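Local atomic coordinates of UPF0255 protein frsA (Vibrio vulnificus, PDB entry 4I4C), a protein that probably catalyses the hydrolysis of carboxylic esters, and is not a cofactor-independent pyruvate decarboxylase. Residues H193-V198 with D221-T226; T187-P192 with I258-H263. All coordinates share one frame; numbering follows the deposited sequence.

Interaction 1 (H193-V198 with D221-T226); sequences HPVVIV and DIAMLT
The imidazole of His193 and the carboxylate of Asp221 are inclined by 24° to one another. The carbonyl O of Asp221 comes in obliquely against the His193 side chain, 3.3 Å from CB, and ND1 of His193 meets the methylene CB of Asp221 at 3.7 Å. The polar ends are taken up by others, His193 NE2 by Asn188 and Asp221 OD1 by the hydroxyl of Thr187. Asp221, with positive phi, is the C-prime residue of the Schellman motif that ends helix 210-217. From Pro194 onward the strands run parallel. Ala223 N donates to Pro194 O at 2.8 Å, and Val196 N reaches back to Ala223 O. The pattern repeats from Leu225 N to Val196 O and from Val198 N to Leu225 O. Val195 and Ile197 share one face with Ala223 and Leu225; Val195 CG1 sits between the backbone N and the carbonyl carbon (chi1 63°), which leaves CG2 anti to N and 3.9 Å from Ala223 CB. On the other face Val196 CG1 touches Ile222 CG2 at 3.9 Å, and Val198 CG2 lies against Met224 CG. Helix 210-217 covers this second face through Phe213 and Leu217, completing a beta-alpha-beta unit, while strands 178-186 and 266-271 flank the pair in the central sheet.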
ATOM      1  N   HIS A 193     -12.464   8.415  20.288  1.00 32.92           N
ATOM      2  CA  HIS A 193     -12.578   7.040  19.807  1.00 24.97           C
ATOM      3  C   HIS A 193     -11.228   6.344  19.733  1.00 25.13           C
ATOM      4  O   HIS A 193     -10.203   6.983  19.433  1.00 23.99           O
ATOM      5  CB  HIS A 193     -13.223   7.012  18.406  1.00 23.82           C
ATOM      6  CG  HIS A 193     -14.668   7.386  18.406  1.00 34.63           C
ATOM      7  ND1 HIS A 193     -15.623   6.650  19.073  1.00 36.55           N
ATOM      8  CD2 HIS A 193     -15.323   8.423  17.831  1.00 34.11           C
ATOM      9  CE1 HIS A 193     -16.805   7.220  18.912  1.00 37.41           C
ATOM     10  NE2 HIS A 193     -16.652   8.294  18.160  1.00 36.21           N
ATOM     11  N   PRO A 194     -11.227   5.021  19.961  1.00 24.27           N
ATOM     12  CA  PRO A 194     -10.021   4.221  19.743  1.00 25.46           C
ATOM     13  C   PRO A 194      -9.596   4.377  18.294  1.00 26.95           C
ATOM     14  O   PRO A 194     -10.447   4.659  17.433  1.00 29.66           O
ATOM     15  CB  PRO A 194     -10.487   2.788  20.033  1.00 25.69           C
ATOM     16  CG  PRO A 194     -11.964   2.828  19.845  1.00 33.32           C
ATOM     17  CD  PRO A 194     -12.394   4.188  20.296  1.00 26.47           C
ATOM     18  N   VAL A 195      -8.306   4.218  18.019  1.00 20.39           N
ATOM     19  CA  VAL A 195      -7.791   4.527  16.680  1.00 19.52           C
ATOM     20  C   VAL A 195      -6.750   3.519  16.237  1.00 22.69           C
ATOM     21  O   VAL A 195      -5.970   3.015  17.052  1.00 25.55           O
ATOM     22  CB  VAL A 195      -7.201   5.976  16.625  1.00 28.18           C
ATOM     23  CG1 VAL A 195      -5.997   6.122  17.558  1.00 28.14           C
ATOM     24  CG2 VAL A 195      -6.847   6.382  15.187  1.00 29.28           C
ATOM     25  N   VAL A 196      -6.746   3.197  14.950  1.00 19.79           N
ATOM     26  CA  VAL A 196      -5.663   2.406  14.405  1.00 17.10           C
ATOM     27  C   VAL A 196      -4.908   3.204  13.350  1.00 20.99           C
ATOM     28  O   VAL A 196      -5.515   3.803  12.468  1.00 24.76           O
ATOM     29  CB  VAL A 196      -6.161   1.078  13.819  1.00 23.97           C
ATOM     30  CG1 VAL A 196      -6.660   0.176  14.924  1.00 17.81           C
ATOM     31  CG2 VAL A 196      -7.265   1.324  12.818  1.00 20.73           C
ATOM     32  N   ILE A 197      -3.587   3.233  13.460  1.00 17.74           N
ATOM     33  CA  ILE A 197      -2.758   3.835  12.437  1.00 16.02           C
ATOM     34  C   ILE A 197      -2.511   2.735  11.418  1.00 27.81           C
ATOM     35  O   ILE A 197      -2.204   1.606  11.797  1.00 17.19           O
ATOM     36  CB  ILE A 197      -1.428   4.327  12.999  1.00 20.42           C
ATOM     37  CG1 ILE A 197      -1.678   5.311  14.153  1.00 19.01           C
ATOM     38  CG2 ILE A 197      -0.607   4.989  11.880  1.00 16.02           C
ATOM     39  CD1 ILE A 197      -0.460   5.616  14.988  1.00 22.47           C
ATOM     40  N   VAL A 198      -2.685   3.048  10.134  1.00 19.26           N
ATOM     41  CA  VAL A 198      -2.649   2.030   9.090  1.00 15.08           C
ATOM     42  C   VAL A 198      -1.729   2.445   7.955  1.00 23.41           C
ATOM     43  O   VAL A 198      -1.849   3.559   7.455  1.00 27.27           O
ATOM     44  CB  VAL A 198      -4.057   1.775   8.522  1.00 18.30           C
ATOM     45  CG1 VAL A 198      -4.022   0.671   7.486  1.00 21.69           C
ATOM     46  CG2 VAL A 198      -5.041   1.439   9.642  1.00 25.48           C
ATOM     47  N   ASP A 221     -16.724   1.770  15.818  1.00 26.73           N
ATOM     48  CA  ASP A 221     -16.327   3.144  16.131  1.00 32.13           C
ATOM     49  C   ASP A 221     -14.812   3.321  16.279  1.00 29.05           C
ATOM     50  O   ASP A 221     -14.359   4.252  16.925  1.00 24.91           O
ATOM     51  CB  ASP A 221     -17.057   3.653  17.375  1.00 34.75           C
ATOM     52  CG  ASP A 221     -18.541   3.840  17.138  1.00 42.71           C
ATOM     53  OD1 ASP A 221     -18.917   4.492  16.138  1.00 41.03           O
ATOM     54  OD2 ASP A 221     -19.338   3.326  17.945  1.00 46.16           O
ATOM     55  N   ILE A 222     -14.042   2.429  15.666  1.00 21.21           N
ATOM     56  CA  ILE A 222     -12.597   2.567  15.618  1.00 21.33           C
ATOM     57  C   ILE A 222     -12.178   3.507  14.483  1.00 24.36           C
ATOM     58  O   ILE A 222     -12.410   3.228  13.299  1.00 26.34           O
ATOM     59  CB  ILE A 222     -11.901   1.200  15.428  1.00 19.66           C
ATOM     60  CG1 ILE A 222     -12.219   0.270  16.597  1.00 24.64           C
ATOM     61  CG2 ILE A 222     -10.373   1.381  15.281  1.00 18.90           C
ATOM     62  CD1 ILE A 222     -11.569  -1.069  16.473  1.00 24.57           C
ATOM     63  N   ALA A 223     -11.562   4.621  14.851  1.00 24.22           N
ATOM     64  CA  ALA A 223     -11.051   5.565  13.874  1.00 23.31           C
ATOM     65  C   ALA A 223      -9.879   4.980  13.096  1.00 26.76           C
ATOM     66  O   ALA A 223      -9.080   4.211  13.631  1.00 26.92           O
ATOM     67  CB  ALA A 223     -10.644   6.868  14.546  1.00 22.09           C
ATOM     68  N   MET A 224      -9.772   5.353  11.826  1.00 24.73           N
ATOM     69  CA  MET A 224      -8.646   4.914  11.025  1.00 19.92           C
ATOM     70  C   MET A 224      -7.794   6.105  10.649  1.00 19.92           C
ATOM     71  O   MET A 224      -8.303   7.111  10.180  1.00 19.45           O
ATOM     72  CB  MET A 224      -9.112   4.174   9.770  1.00 18.98           C
ATOM     73  CG  MET A 224      -7.974   3.837   8.824  1.00 18.19           C
ATOM     74  SD  MET A 224      -8.449   2.817   7.421  1.00 19.58           S
ATOM     75  CE  MET A 224      -9.072   4.042   6.282  1.00 16.68           C
ATOM     76  N   LEU A 225      -6.491   5.988  10.854  1.00 19.64           N
ATOM     77  CA  LEU A 225      -5.580   7.074  10.543  1.00 20.28           C
ATOM     78  C   LEU A 225      -4.561   6.552   9.552  1.00 24.17           C
ATOM     79  O   LEU A 225      -3.662   5.812   9.926  1.00 17.12           O
ATOM     80  CB  LEU A 225      -4.889   7.560  11.813  1.00 17.50           C
ATOM     81  CG  LEU A 225      -3.923   8.730  11.675  1.00 28.32           C
ATOM     82  CD1 LEU A 225      -4.655   9.935  11.110  1.00 33.65           C
ATOM     83  CD2 LEU A 225      -3.313   9.062  13.026  1.00 23.55           C
ATOM     84  N   THR A 226      -4.719   6.904   8.277  1.00 23.14           N
ATOM     85  CA  THR A 226      -3.816   6.395   7.246  1.00 18.06           C
ATOM     86  C   THR A 226      -2.534   7.217   7.136  1.00 27.08           C
ATOM     87  O   THR A 226      -2.537   8.434   7.332  1.00 27.45           O
ATOM     88  CB  THR A 226      -4.505   6.301   5.877  1.00 18.24           C
ATOM     89  OG1 THR A 226      -4.986   7.594   5.493  1.00 18.51           O
ATOM     90  CG2 THR A 226      -5.685   5.337   5.950  1.00 14.54           C
TER

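Interaction 2 (T187-P192 with I258-H263); sequences TNTDKP and IPYVDH
A single water joins two backbone carbonyls that cannot bond each other: it donates to Lys191 O at 2.8 Å and to Tyr260 O at 2.9 Å. Lys191 O lies 4.3 Å from Tyr260 O, and the water, giving a hydrogen to each, turns the two acceptors into a bridge. Beside it the Pro192 ring leans on backbone more than on side chains. Its CB lies 3.9 Å from Pro259 O and 4.0 Å from Asp262 N, and Pro192 CA comes close to Tyr260 O. Farther out, the side chains of Thr189 and Tyr260 run alongside one another in the same direction, the methyl CG2 of Thr189 being 3.7 Å from Tyr260 CD1 and slightly farther from CE1. A chi1 of -53° sets the phenol ring beside its own backbone N, where the methyl can reach it; Lys169 makes a cation-pi contact with the same ring. Each segment is shaped by a local turn. Asn188 OD1 accepts from Asp190 N at 3.0 Å in an Asx turn, and a type I beta turn runs from Ile258 to Val261. The arrangement is a water-bridged meeting of the loop before strand 193-199 and the turn into the short strand 261-262, at the rim of an alpha/beta-hydrolase fold.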
ATOM      1  N   THR A 187     -16.082   7.914  12.796  1.00 23.09           N
ATOM      2  CA  THR A 187     -17.514   7.647  12.646  1.00 23.93           C
ATOM      3  C   THR A 187     -18.320   8.862  13.086  1.00 38.45           C
ATOM      4  O   THR A 187     -19.381   9.177  12.522  1.00 33.29           O
ATOM      5  CB  THR A 187     -17.960   6.439  13.471  1.00 32.84           C
ATOM      6  OG1 THR A 187     -17.583   6.643  14.835  1.00 26.58           O
ATOM      7  CG2 THR A 187     -17.296   5.174  12.959  1.00 31.44           C
ATOM      8  N   ASN A 188     -17.794   9.538  14.102  1.00 32.78           N
ATOM      9  CA  ASN A 188     -18.369  10.758  14.641  1.00 28.04           C
ATOM     10  C   ASN A 188     -17.346  11.395  15.564  1.00 32.05           C
ATOM     11  O   ASN A 188     -16.244  10.863  15.746  1.00 33.36           O
ATOM     12  CB  ASN A 188     -19.670  10.476  15.402  1.00 29.72           C
ATOM     13  CG  ASN A 188     -19.496   9.466  16.510  1.00 38.47           C
ATOM     14  OD1 ASN A 188     -18.797   9.717  17.489  1.00 38.30           O
ATOM     15  ND2 ASN A 188     -20.148   8.315  16.372  1.00 41.98           N
ATOM     16  N   THR A 189     -17.705  12.530  16.149  1.00 31.13           N
ATOM     17  CA  THR A 189     -16.846  13.142  17.153  1.00 43.00           C
ATOM     18  C   THR A 189     -17.563  13.269  18.493  1.00 45.65           C
ATOM     19  O   THR A 189     -17.237  14.143  19.292  1.00 50.74           O
ATOM     20  CB  THR A 189     -16.336  14.518  16.698  1.00 43.21           C
ATOM     21  OG1 THR A 189     -17.450  15.338  16.318  1.00 47.96           O
ATOM     22  CG2 THR A 189     -15.383  14.364  15.514  1.00 38.45           C
ATOM     23  N   ASP A 190     -18.529  12.385  18.732  1.00 47.45           N
ATOM     24  CA  ASP A 190     -19.326  12.395  19.962  1.00 46.34           C
ATOM     25  C   ASP A 190     -18.456  12.207  21.208  1.00 43.23           C
ATOM     26  O   ASP A 190     -18.638  12.887  22.217  1.00 40.78           O
ATOM     27  CB  ASP A 190     -20.420  11.311  19.920  1.00 50.38           C
ATOM     28  CG  ASP A 190     -21.513  11.603  18.890  1.00 55.43           C
ATOM     29  OD1 ASP A 190     -21.586  12.748  18.385  1.00 58.04           O
ATOM     30  OD2 ASP A 190     -22.310  10.680  18.594  1.00 52.45           O
ATOM     31  N   LYS A 191     -17.518  11.270  21.136  1.00 45.67           N
ATOM     32  CA  LYS A 191     -16.569  11.058  22.215  1.00 42.19           C
ATOM     33  C   LYS A 191     -15.249  10.665  21.576  1.00 38.53           C
ATOM     34  O   LYS A 191     -15.224  10.299  20.407  1.00 33.39           O
ATOM     35  CB  LYS A 191     -17.065   9.958  23.156  1.00 40.43           C
ATOM     36  CG  LYS A 191     -17.080   8.576  22.538  1.00 46.28           C
ATOM     37  CD  LYS A 191     -18.051   7.662  23.275  1.00 53.63           C
ATOM     38  CE  LYS A 191     -17.836   6.201  22.911  1.00 57.64           C
ATOM     39  NZ  LYS A 191     -16.531   5.697  23.432  1.00 60.91           N
ATOM     40  N   PRO A 192     -14.142  10.773  22.322  1.00 37.15           N
ATOM     41  CA  PRO A 192     -12.855  10.274  21.818  1.00 38.11           C
ATOM     42  C   PRO A 192     -12.913   8.782  21.489  1.00 37.32           C
ATOM     43  O   PRO A 192     -13.372   7.991  22.310  1.00 34.35           O
ATOM     44  CB  PRO A 192     -11.887  10.539  22.982  1.00 38.40           C
ATOM     45  CG  PRO A 192     -12.761  10.949  24.153  1.00 36.41           C
ATOM     46  CD  PRO A 192     -13.985  11.542  23.566  1.00 33.61           C
ATOM     47  N   ILE A 258      -4.280  15.435  19.619  1.00 38.01           N
ATOM     48  CA  ILE A 258      -5.507  15.264  18.860  1.00 35.76           C
ATOM     49  C   ILE A 258      -6.596  14.727  19.776  1.00 37.89           C
ATOM     50  O   ILE A 258      -6.554  13.567  20.196  1.00 27.94           O
ATOM     51  CB  ILE A 258      -5.302  14.351  17.640  1.00 34.64           C
ATOM     52  CG1 ILE A 258      -4.203  14.928  16.748  1.00 31.23           C
ATOM     53  CG2 ILE A 258      -6.604  14.207  16.856  1.00 30.69           C
ATOM     54  CD1 ILE A 258      -3.854  14.051  15.595  1.00 30.51           C
ATOM     55  N   PRO A 259      -7.568  15.586  20.115  1.00 35.21           N
ATOM     56  CA  PRO A 259      -8.599  15.207  21.081  1.00 37.21           C
ATOM     57  C   PRO A 259      -9.673  14.303  20.484  1.00 32.66           C
ATOM     58  O   PRO A 259     -10.452  13.731  21.248  1.00 38.71           O
ATOM     59  CB  PRO A 259      -9.196  16.557  21.486  1.00 38.43           C
ATOM     60  CG  PRO A 259      -9.030  17.400  20.272  1.00 43.41           C
ATOM     61  CD  PRO A 259      -7.749  16.962  19.622  1.00 40.03           C
ATOM     62  N   TYR A 260      -9.727  14.178  19.154  1.00 29.97           N
ATOM     63  CA  TYR A 260     -10.728  13.313  18.530  1.00 32.74           C
ATOM     64  C   TYR A 260     -10.435  11.821  18.762  1.00 35.59           C
ATOM     65  O   TYR A 260     -11.323  10.978  18.624  1.00 30.53           O
ATOM     66  CB  TYR A 260     -10.863  13.600  17.032  1.00 34.94           C
ATOM     67  CG  TYR A 260     -11.109  15.060  16.688  1.00 41.48           C
ATOM     68  CD1 TYR A 260     -12.311  15.682  17.013  1.00 46.47           C
ATOM     69  CD2 TYR A 260     -10.138  15.813  16.031  1.00 41.61           C
ATOM     70  CE1 TYR A 260     -12.535  17.016  16.700  1.00 51.61           C
ATOM     71  CE2 TYR A 260     -10.352  17.146  15.713  1.00 50.09           C
ATOM     72  CZ  TYR A 260     -11.552  17.742  16.049  1.00 54.96           C
ATOM     73  OH  TYR A 260     -11.772  19.066  15.728  1.00 57.80           O
ATOM     74  N   VAL A 261      -9.195  11.501  19.112  1.00 34.08           N
ATOM     75  CA  VAL A 261      -8.819  10.108  19.372  1.00 23.96           C
ATOM     76  C   VAL A 261      -8.501   9.869  20.851  1.00 25.25           C
ATOM     77  O   VAL A 261      -8.043  10.770  21.549  1.00 27.92           O
ATOM     78  CB  VAL A 261      -7.618   9.650  18.498  1.00 26.94           C
ATOM     79  CG1 VAL A 261      -7.980   9.693  17.003  1.00 25.78           C
ATOM     80  CG2 VAL A 261      -6.396  10.514  18.775  1.00 33.09           C
ATOM     81  N   ASP A 262      -8.784   8.655  21.317  1.00 24.46           N
ATOM     82  CA  ASP A 262      -8.366   8.201  22.640  1.00 25.04           C
ATOM     83  C   ASP A 262      -6.962   7.662  22.498  1.00 25.38           C
ATOM     84  O   ASP A 262      -6.781   6.544  22.029  1.00 23.43           O
ATOM     85  CB  ASP A 262      -9.311   7.105  23.150  1.00 33.53           C
ATOM     86  CG  ASP A 262      -8.831   6.454  24.457  1.00 40.76           C
ATOM     87  OD1 ASP A 262      -7.871   6.951  25.086  1.00 45.14           O
ATOM     88  OD2 ASP A 262      -9.426   5.426  24.857  1.00 38.80           O
ATOM     89  N   HIS A 263      -5.966   8.448  22.911  1.00 24.71           N
ATOM     90  CA  HIS A 263      -4.569   8.052  22.713  1.00 32.00           C
ATOM     91  C   HIS A 263      -4.132   6.919  23.638  1.00 29.84           C
ATOM     92  O   HIS A 263      -3.024   6.398  23.516  1.00 25.81           O
ATOM     93  CB  HIS A 263      -3.612   9.246  22.825  1.00 32.54           C
ATOM     94  CG  HIS A 263      -3.741  10.010  24.106  1.00 34.11           C
ATOM     95  ND1 HIS A 263      -4.529  11.135  24.225  1.00 28.37           N
ATOM     96  CD2 HIS A 263      -3.174   9.814  25.318  1.00 34.78           C
ATOM     97  CE1 HIS A 263      -4.443  11.597  25.460  1.00 28.10           C
ATOM     98  NE2 HIS A 263      -3.631  10.813  26.142  1.00 43.72           N
TER
HETATM   99  O   HOH W   1     -14.038  11.839  18.335  1.00 31.01           O

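How the interactions relate
Segment 187-192 runs straight into strand 193-198, and both segments of interaction 1 fall within the chain span that interaction 2 closes. Their centres are 10 Å apart. Two probable hydrogen bonds link them, His193 NE2 to Asn188 OD1 at 2.7 Å and Asp221 OD1 to Thr187 OG1 at 2.8 Å; Val195 CB also packs on Val261 CG1 at 3.8 Å. Backbone bonds of His193 with Tyr260 and Asp262 tie the start of strand 193-199 to interaction 2. The ligand side lies at the other end of the strand pair: the side chain of Val198 is about 12 Å from the bound hexanoic acid and touches Met209 and Leu212, which line the polyether pocket.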